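PDB 2RKV: trichothecene 3-O-acetyltransferase from Gibberella zeae, which transfers an acetyl group from acetyl-coenzyme A to the 3-hydroxyl of trichothecene mycotoxins, probably lowering their toxicity, as a member of the BAHD acyltransferase superfamily. Local coordinates for residues A[36-41]-A[390-395]; A[311-316]-A[336-341]. One frame throughout, in Å; residues are numbered along the deposited sequence.

Contact 1: A[36-41]-A[390-395]; sequences PTIVST and FGLGLG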
ATOM      1  N   PRO A  36       9.256   8.032 -28.227  1.00 10.70           N
ATOM      2  CA  PRO A  36      10.647   7.525 -28.205  1.00 11.23           C
ATOM      3  C   PRO A  36      11.538   8.178 -27.131  1.00 11.21           C
ATOM      4  O   PRO A  36      12.299   7.474 -26.450  1.00 11.77           O
ATOM      5  CB  PRO A  36      11.156   7.854 -29.610  1.00 11.44           C
ATOM      6  CG  PRO A  36       9.908   7.777 -30.455  1.00 10.55           C
ATOM      7  CD  PRO A  36       8.864   8.461 -29.583  1.00 11.48           C
ATOM      8  N   THR A  37      11.420   9.498 -26.967  1.00 11.38           N
ATOM      9  CA  THR A  37      12.214  10.220 -25.964  1.00 11.78           C
ATOM     10  C   THR A  37      11.746   9.914 -24.540  1.00 11.04           C
ATOM     11  O   THR A  37      12.571   9.810 -23.616  1.00 11.03           O
ATOM     12  CB  THR A  37      12.270  11.736 -26.265  1.00 12.27           C
ATOM     13  OG1 THR A  37      12.950  11.929 -27.515  1.00 14.53           O
ATOM     14  CG2 THR A  37      13.038  12.486 -25.181  1.00 13.48           C
ATOM     15  N   ILE A  38      10.439   9.729 -24.358  1.00 10.32           N
ATOM     16  CA  ILE A  38       9.941   9.235 -23.065  1.00 10.39           C
ATOM     17  C   ILE A  38      10.677   7.944 -22.663  1.00 10.28           C
ATOM     18  O   ILE A  38      11.206   7.829 -21.557  1.00 10.08           O
ATOM     19  CB  ILE A  38       8.405   9.026 -23.080  1.00 10.33           C
ATOM     20  CG1 ILE A  38       7.695  10.389 -23.098  1.00 10.24           C
ATOM     21  CG2 ILE A  38       7.957   8.191 -21.879  1.00  9.78           C
ATOM     22  CD1 ILE A  38       6.240  10.316 -23.526  1.00 10.33           C
ATOM     23  N   VAL A  39      10.732   6.989 -23.587  1.00 10.03           N
ATOM     24  CA  VAL A  39      11.324   5.700 -23.308  1.00 10.51           C
ATOM     25  C   VAL A  39      12.829   5.811 -23.067  1.00 11.05           C
ATOM     26  O   VAL A  39      13.342   5.228 -22.106  1.00 11.67           O
ATOM     27  CB  VAL A  39      11.009   4.687 -24.439  1.00 10.54           C
ATOM     28  CG1 VAL A  39      11.741   3.366 -24.210  1.00 10.75           C
ATOM     29  CG2 VAL A  39       9.503   4.474 -24.526  1.00 10.48           C
ATOM     30  N   SER A  40      13.539   6.543 -23.925  1.00 11.02           N
ATOM     31  CA  SER A  40      14.996   6.656 -23.749  1.00 11.65           C
ATOM     32  C   SER A  40      15.371   7.410 -22.459  1.00 11.65           C
ATOM     33  O   SER A  40      16.321   7.034 -21.767  1.00 10.95           O
ATOM     34  CB  SER A  40      15.665   7.271 -24.980  1.00 12.53           C
ATOM     35  OG  SER A  40      15.144   8.544 -25.248  1.00 14.57           O
ATOM     36  N   THR A  41      14.618   8.455 -22.127  1.00 11.43           N
ATOM     37  CA  THR A  41      14.833   9.179 -20.867  1.00 11.84           C
ATOM     38  C   THR A  41      14.635   8.241 -19.684  1.00 11.65           C
ATOM     39  O   THR A  41      15.447   8.215 -18.756  1.00 11.41           O
ATOM     40  CB  THR A  41      13.898  10.394 -20.740  1.00 11.59           C
ATOM     41  OG1 THR A  41      14.299  11.378 -21.704  1.00 12.55           O
ATOM     42  CG2 THR A  41      13.954  10.997 -19.310  1.00 12.50           C
ATOM     43  N   PHE A 390       9.727  12.688 -13.703  1.00  9.18           N
ATOM     44  CA  PHE A 390      10.697  11.797 -14.368  1.00  9.46           C
ATOM     45  C   PHE A 390      11.431  12.408 -15.572  1.00  9.44           C
ATOM     46  O   PHE A 390      11.899  11.676 -16.446  1.00 10.48           O
ATOM     47  CB  PHE A 390      10.042  10.462 -14.764  1.00  9.01           C
ATOM     48  CG  PHE A 390       9.440   9.723 -13.604  1.00  9.56           C
ATOM     49  CD1 PHE A 390       8.104   9.926 -13.261  1.00  8.63           C
ATOM     50  CD2 PHE A 390      10.215   8.851 -12.844  1.00 10.00           C
ATOM     51  CE1 PHE A 390       7.539   9.256 -12.164  1.00  9.70           C
ATOM     52  CE2 PHE A 390       9.672   8.174 -11.753  1.00 10.37           C
ATOM     53  CZ  PHE A 390       8.327   8.378 -11.414  1.00 10.42           C
ATOM     54  N   GLY A 391      11.530  13.737 -15.620  1.00  9.63           N
ATOM     55  CA  GLY A 391      12.195  14.413 -16.746  1.00  9.90           C
ATOM     56  C   GLY A 391      11.535  14.137 -18.092  1.00 10.48           C
ATOM     57  O   GLY A 391      12.161  14.311 -19.152  1.00 10.18           O
ATOM     58  N   LEU A 392      10.264  13.736 -18.067  1.00 10.47           N
ATOM     59  CA  LEU A 392       9.581  13.334 -19.301  1.00 10.90           C
ATOM     60  C   LEU A 392       8.997  14.511 -20.072  1.00 11.20           C
ATOM     61  O   LEU A 392       8.597  14.349 -21.224  1.00 11.58           O
ATOM     62  CB  LEU A 392       8.486  12.290 -19.017  1.00 11.02           C
ATOM     63  CG  LEU A 392       8.920  11.002 -18.318  1.00 11.55           C
ATOM     64  CD1 LEU A 392       7.712  10.101 -18.037  1.00 11.85           C
ATOM     65  CD2 LEU A 392      10.022  10.263 -19.094  1.00 11.61           C
ATOM     66  N   GLY A 393       8.940  15.682 -19.437  1.00 11.55           N
ATOM     67  CA  GLY A 393       8.380  16.888 -20.059  1.00 11.61           C
ATOM     68  C   GLY A 393       6.865  16.876 -20.210  1.00 11.86           C
ATOM     69  O   GLY A 393       6.307  17.617 -21.030  1.00 12.20           O
ATOM     70  N   LEU A 394       6.195  16.048 -19.408  1.00 11.39           N
ATOM     71  CA  LEU A 394       4.742  15.870 -19.520  1.00 10.99           C
ATOM     72  C   LEU A 394       3.977  16.605 -18.429  1.00 11.44           C
ATOM     73  O   LEU A 394       2.746  16.624 -18.445  1.00 11.44           O
ATOM     74  CB  LEU A 394       4.371  14.383 -19.476  1.00 11.26           C
ATOM     75  CG  LEU A 394       5.074  13.472 -20.493  1.00 10.61           C
ATOM     76  CD1 LEU A 394       4.665  12.029 -20.284  1.00 11.08           C
ATOM     77  CD2 LEU A 394       4.740  13.948 -21.910  1.00 10.71           C
ATOM     78  N   GLY A 395       4.717  17.196 -17.489  1.00 11.21           N
ATOM     79  CA  GLY A 395       4.127  17.815 -16.302  1.00 11.36           C
ATOM     80  C   GLY A 395       3.996  16.772 -15.206  1.00 11.19           C
ATOM     81  O   GLY A 395       4.599  15.701 -15.280  1.00 10.64           O
TER
HETATM   82  O   HOH W   1      12.632  13.404 -21.693  1.00 15.51           O
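Ile38 and Leu392 bring their CA atoms to 5.6 Å, where the first turns of helix 35-52 meet a glycine-rich loop. The contact belongs to the BAHD domain built mainly from the N-terminal part of the chain, where the helix and the late loop 390-395 meet over one sheet. No direct hydrogen bond links the two segments; methyl groups do the work. Branch CD2 of Leu392 fills the angle between two helix residues: it lies 3.7 Å from the carbonyl oxygen Ile38 O, and 4.0 Å from both Ile38 CG2 and Thr41 CG2. A second pair, Ile38 CD1 and Leu394 CD1, touches at the ends of side chains that cross at about a right angle. Underneath, Leu148 of strand 147-155 receives Ile38, Leu392 and Leu394 together, so the loop's alternating leucines join helix to sheet, while Gly393 between them, like Gly391 before and Gly395 after, has positive phi. In Thr41 the two branches divide the task. CG2, anti to the backbone N, reaches the loop backbone, 3.6 Å from Phe390 O. The hydroxyl, beside that N (chi1 -69°), meets a water 2.6 Å from OG1, and the same water donates a hydrogen bond of 2.7 Å to Gly391 O.

Contact 2: A[311-316]-A[336-341]; sequences NMTYHN and SELDPA. With ZBA (12,13-Epoxytrichothec-9-ene-3,4,8,15-tetrol-4,15-diacetate-8-isovalerate), chain D.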
ATOM      1  N   ASN A 311       3.866  -1.507  10.619  1.00 11.74           N
ATOM      2  CA  ASN A 311       3.094  -2.385  11.471  1.00 11.56           C
ATOM      3  C   ASN A 311       1.622  -2.085  11.217  1.00 11.49           C
ATOM      4  O   ASN A 311       1.286  -1.341  10.281  1.00 11.59           O
ATOM      5  CB  ASN A 311       3.479  -2.157  12.933  1.00 11.77           C
ATOM      6  CG  ASN A 311       3.254  -3.387  13.804  1.00 11.32           C
ATOM      7  OD1 ASN A 311       2.493  -4.297  13.440  1.00 12.22           O
ATOM      8  ND2 ASN A 311       3.928  -3.428  14.949  1.00 11.90           N
ATOM      9  N   MET A 312       0.748  -2.684  12.018  1.00 11.02           N
ATOM     10  CA  MET A 312      -0.675  -2.366  12.023  0.50 11.33           C
ATOM     11  C   MET A 312      -1.065  -1.903  13.420  1.00 11.35           C
ATOM     12  O   MET A 312      -0.391  -2.249  14.398  1.00 11.16           O
ATOM     13  CB  MET A 312      -1.515  -3.605  11.691  0.50 11.51           C
ATOM     14  CG  MET A 312      -1.078  -4.395  10.463  0.50 13.56           C
ATOM     15  SD  MET A 312      -1.341  -3.513   8.919  0.50 17.22           S
ATOM     16  CE  MET A 312      -3.123  -3.505   8.832  0.50 16.23           C
ATOM     17  N   THR A 313      -2.150  -1.143  13.509  1.00 10.80           N
ATOM     18  CA  THR A 313      -2.839  -0.964  14.785  1.00 11.06           C
ATOM     19  C   THR A 313      -4.162  -1.727  14.656  1.00 10.41           C
ATOM     20  O   THR A 313      -4.735  -1.833  13.563  1.00 10.58           O
ATOM     21  CB  THR A 313      -3.058   0.520  15.180  1.00 11.18           C
ATOM     22  OG1 THR A 313      -3.836   1.187  14.181  1.00 11.89           O
ATOM     23  CG2 THR A 313      -1.720   1.244  15.378  1.00 12.30           C
ATOM     24  N   TYR A 314      -4.631  -2.278  15.774  1.00 10.51           N
ATOM     25  CA  TYR A 314      -5.828  -3.119  15.787  1.00 10.77           C
ATOM     26  C   TYR A 314      -6.852  -2.520  16.725  1.00 11.08           C
ATOM     27  O   TYR A 314      -6.507  -2.057  17.815  1.00 11.41           O
ATOM     28  CB  TYR A 314      -5.492  -4.553  16.221  1.00 10.80           C
ATOM     29  CG  TYR A 314      -4.440  -5.178  15.328  1.00 11.16           C
ATOM     30  CD1 TYR A 314      -3.093  -5.144  15.684  1.00 10.87           C
ATOM     31  CD2 TYR A 314      -4.791  -5.756  14.105  1.00 12.40           C
ATOM     32  CE1 TYR A 314      -2.111  -5.678  14.844  1.00 10.30           C
ATOM     33  CE2 TYR A 314      -3.820  -6.299  13.264  1.00 11.76           C
ATOM     34  CZ  TYR A 314      -2.490  -6.249  13.635  1.00 11.64           C
ATOM     35  OH  TYR A 314      -1.530  -6.788  12.802  1.00 11.67           O
ATOM     36  N   HIS A 315      -8.105  -2.547  16.290  1.00 11.27           N
ATOM     37  CA  HIS A 315      -9.199  -1.890  17.003  1.00 12.10           C
ATOM     38  C   HIS A 315     -10.400  -2.817  16.973  1.00 12.51           C
ATOM     39  O   HIS A 315     -10.951  -3.095  15.913  1.00 12.03           O
ATOM     40  CB  HIS A 315      -9.505  -0.537  16.356  1.00 12.03           C
ATOM     41  CG  HIS A 315      -8.286   0.312  16.157  1.00 12.12           C
ATOM     42  ND1 HIS A 315      -7.446   0.168  15.071  1.00 14.19           N
ATOM     43  CD2 HIS A 315      -7.744   1.281  16.929  1.00 11.75           C
ATOM     44  CE1 HIS A 315      -6.450   1.035  15.174  1.00 11.64           C
ATOM     45  NE2 HIS A 315      -6.601   1.715  16.295  1.00 14.99           N
ATOM     46  N   ASN A 316     -10.773  -3.319  18.147  1.00 13.38           N
ATOM     47  CA  ASN A 316     -11.830  -4.317  18.256  1.00 14.22           C
ATOM     48  C   ASN A 316     -13.068  -3.755  18.934  1.00 14.62           C
ATOM     49  O   ASN A 316     -12.981  -3.100  19.977  1.00 14.99           O
ATOM     50  CB  ASN A 316     -11.313  -5.556  18.986  1.00 14.62           C
ATOM     51  CG  ASN A 316     -10.301  -6.320  18.161  1.00 14.88           C
ATOM     52  OD1 ASN A 316     -10.666  -7.143  17.332  1.00 16.98           O
ATOM     53  ND2 ASN A 316      -9.023  -6.030  18.370  1.00 16.00           N
ATOM     54  N   SER A 336      -5.948   6.664  19.277  1.00 12.34           N
ATOM     55  CA  SER A 336      -5.462   6.188  20.587  1.00 13.24           C
ATOM     56  C   SER A 336      -4.302   5.180  20.501  1.00 13.57           C
ATOM     57  O   SER A 336      -3.600   4.958  21.487  1.00 14.08           O
ATOM     58  CB  SER A 336      -6.611   5.599  21.412  1.00 13.63           C
ATOM     59  OG  SER A 336      -6.988   4.319  20.935  1.00 15.66           O
ATOM     60  N   GLU A 337      -4.121   4.577  19.326  1.00 13.43           N
ATOM     61  CA  GLU A 337      -3.094   3.549  19.113  1.00 13.99           C
ATOM     62  C   GLU A 337      -1.814   4.079  18.461  1.00 13.91           C
ATOM     63  O   GLU A 337      -0.902   3.309  18.176  1.00 12.93           O
ATOM     64  CB  GLU A 337      -3.660   2.392  18.275  1.00 14.69           C
ATOM     65  CG  GLU A 337      -4.478   1.393  19.073  1.00 17.12           C
ATOM     66  CD  GLU A 337      -3.638   0.744  20.165  1.00 21.19           C
ATOM     67  OE1 GLU A 337      -2.691  -0.027  19.852  1.00 21.81           O
ATOM     68  OE2 GLU A 337      -3.907   1.044  21.336  1.00 22.81           O
ATOM     69  N   LEU A 338      -1.754   5.387  18.213  1.00 13.49           N
ATOM     70  CA  LEU A 338      -0.642   5.957  17.447  1.00 14.19           C
ATOM     71  C   LEU A 338       0.459   6.599  18.289  1.00 15.28           C
ATOM     72  O   LEU A 338       1.319   7.306  17.755  1.00 16.11           O
ATOM     73  CB  LEU A 338      -1.162   6.958  16.412  1.00 13.91           C
ATOM     74  CG  LEU A 338      -2.017   6.359  15.300  1.00 13.22           C
ATOM     75  CD1 LEU A 338      -2.555   7.466  14.408  1.00 13.79           C
ATOM     76  CD2 LEU A 338      -1.230   5.303  14.485  1.00 12.78           C
ATOM     77  N   ASP A 339       0.444   6.346  19.591  1.00 15.88           N
ATOM     78  CA  ASP A 339       1.522   6.810  20.456  1.00 16.64           C
ATOM     79  C   ASP A 339       2.866   6.193  20.009  1.00 16.38           C
ATOM     80  O   ASP A 339       2.995   4.964  19.925  1.00 16.14           O
ATOM     81  CB  ASP A 339       1.216   6.459  21.909  1.00 17.11           C
ATOM     82  CG  ASP A 339       2.363   6.773  22.835  0.70 18.84           C
ATOM     83  OD1 ASP A 339       2.626   7.973  23.067  0.70 21.32           O
ATOM     84  OD2 ASP A 339       3.000   5.822  23.325  0.70 20.73           O
ATOM     85  N   PRO A 340       3.866   7.043  19.701  1.00 16.90           N
ATOM     86  CA  PRO A 340       5.162   6.548  19.218  1.00 16.92           C
ATOM     87  C   PRO A 340       5.819   5.486  20.109  1.00 16.89           C
ATOM     88  O   PRO A 340       6.365   4.507  19.585  1.00 16.77           O
ATOM     89  CB  PRO A 340       6.022   7.818  19.157  1.00 17.31           C
ATOM     90  CG  PRO A 340       5.049   8.906  18.947  1.00 17.86           C
ATOM     91  CD  PRO A 340       3.830   8.517  19.738  1.00 17.29           C
ATOM     92  N   ALA A 341       5.769   5.667  21.432  1.00 16.86           N
ATOM     93  CA  ALA A 341       6.367   4.679  22.343  1.00 16.74           C
ATOM     94  C   ALA A 341       5.680   3.318  22.210  1.00 16.22           C
ATOM     95  O   ALA A 341       6.344   2.276  22.248  1.00 16.72           O
ATOM     96  CB  ALA A 341       6.347   5.162  23.794  1.00 16.98           C
TER
HETATM   97  O18 ZBA D 454      -4.551  -9.353   2.313  0.70 22.71           O
HETATM   98  C44 ZBA D 454      -3.534  -9.695   1.865  0.70 21.78           C
HETATM   99  C45 ZBA D 454      -3.075 -11.098   1.695  0.70 22.72           C
HETATM  100  C46 ZBA D 454      -3.155 -11.527   0.304  0.70 23.48           C
HETATM  101  C48 ZBA D 454      -4.509 -11.429  -0.179  0.70 23.20           C
HETATM  102  C47 ZBA D 454      -2.823 -12.956   0.002  0.70 23.39           C
HETATM  103  O17 ZBA D 454      -2.648  -8.806   1.403  0.70 19.79           O
HETATM  104  C31 ZBA D 454      -2.984  -7.417   1.267  0.70 16.90           C
HETATM  105  C30 ZBA D 454      -2.781  -6.665   2.540  0.70 15.48           C
HETATM  106  C32 ZBA D 454      -2.186  -6.927   0.118  0.70 16.60           C
HETATM  107  C39 ZBA D 454      -2.513  -7.601  -1.195  0.70 15.96           C
HETATM  108  C33 ZBA D 454      -1.265  -6.025   0.260  0.70 15.56           C
HETATM  109  C34 ZBA D 454      -0.924  -5.366   1.541  0.70 15.15           C
HETATM  110  O10 ZBA D 454      -1.633  -4.111   1.502  0.70 15.75           O
HETATM  111  C29 ZBA D 454      -1.367  -6.145   2.795  0.70 15.21           C
HETATM  112  C38 ZBA D 454      -0.417  -7.323   2.983  0.70 16.40           C
HETATM  113  O12 ZBA D 454      -1.069  -8.381   3.668  0.70 17.64           O
HETATM  114  C40 ZBA D 454      -0.433  -9.122   4.561  0.70 19.26           C
HETATM  115  C41 ZBA D 454      -1.357 -10.183   5.110  0.70 18.87           C
HETATM  116  O13 ZBA D 454       0.640  -9.001   4.913  0.70 20.96           O
HETATM  117  C28 ZBA D 454      -1.296  -5.185   4.056  0.70 15.36           C
HETATM  118  C37 ZBA D 454      -1.561  -5.893   5.399  0.70 14.73           C
HETATM  119  C35 ZBA D 454      -2.256  -4.034   3.782  0.70 15.30           C
HETATM  120  C25 ZBA D 454      -1.587  -3.330   2.660  0.70 15.55           C
HETATM  121  C36 ZBA D 454      -3.586  -3.821   4.278  0.70 15.48           C
HETATM  122  O11 ZBA D 454      -2.500  -3.204   4.927  0.70 16.00           O
HETATM  123  C27 ZBA D 454       0.053  -4.392   4.043  0.70 15.43           C
HETATM  124  C26 ZBA D 454      -0.198  -3.161   3.191  0.70 15.26           C
HETATM  125  O16 ZBA D 454       0.751  -2.991   2.177  0.70 15.70           O
HETATM  126  O14 ZBA D 454       0.256  -3.955   5.391  0.70 15.91           O
HETATM  127  C42 ZBA D 454       1.424  -3.697   5.967  0.70 18.02           C
HETATM  128  O15 ZBA D 454       1.514  -3.335   7.095  0.70 19.29           O
HETATM  129  C43 ZBA D 454       2.515  -3.859   5.043  0.70 17.42           C
HETATM  130  O   HOH W   2      -2.916  -2.087  18.077  1.00 15.16           O
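The imidazole of His315 and the carboxylate of Glu337 are turned 78° against each other, yet the aliphatic stem of the glutamate makes their contact. Glu337 CG approaches the ring obliquely, 3.5 Å from His315 NE2; His315 ND1 makes a weak hydrogen bond to Phe289 O of the paired strand 286-294, and Trp270 of helix 261-277 also touches this side chain. A bend at chi2 (-60°) turns the carboxylate back from the ring toward the strand backbone. There a water bridges the segments, accepting from Tyr314 N and donating to Glu337 OE1 over 2.7 Å. Thr313 packs alongside the same stem, its CB 3.7 Å from Glu337 CB, while Thr313 CG2 touches the carbonyl Glu337 O at 3.6 Å. The phenol ring of Tyr314 starts from the opposite side of the strand, its OH hydrogen-bonded to Leu365 O. In one of its two conformers, bent at chi2 and chi3, Met312 places SD 3.4 Å from O15 of the bound T-2 toxin. Asp339 N-caps the following helix through Ser342 N. An edge strand that packs Thr313 and His315 on the connecting turn and turns Met312 to the toxin thus contributes, with Asn311, to the trichothecene pocket of this BAHD acetyltransferase.

Overall arrangement
From the N terminus the chain runs through strand 20-28 into helix 35-52, which supplies the first half of contact 1; its partner loop comes only 349 residues later, before strand 399-401 joins the five-stranded sheet beside strand 20-28. The late segment thereby returns to the five-stranded sheet. Within that long loop, contact 2 closes a short one of its own, bringing the turn before helix 340-356 back onto edge strand 310-318 of the seven-stranded sheet after two intervening helices. The two contacts are nested, not crossed, and lie on opposite sides of the chain's centre, their own centres about 41 Å apart. Contact 2 borders the toxin pocket; contact 1 ties helix 35-52 to the loop that leads into strand 399-401.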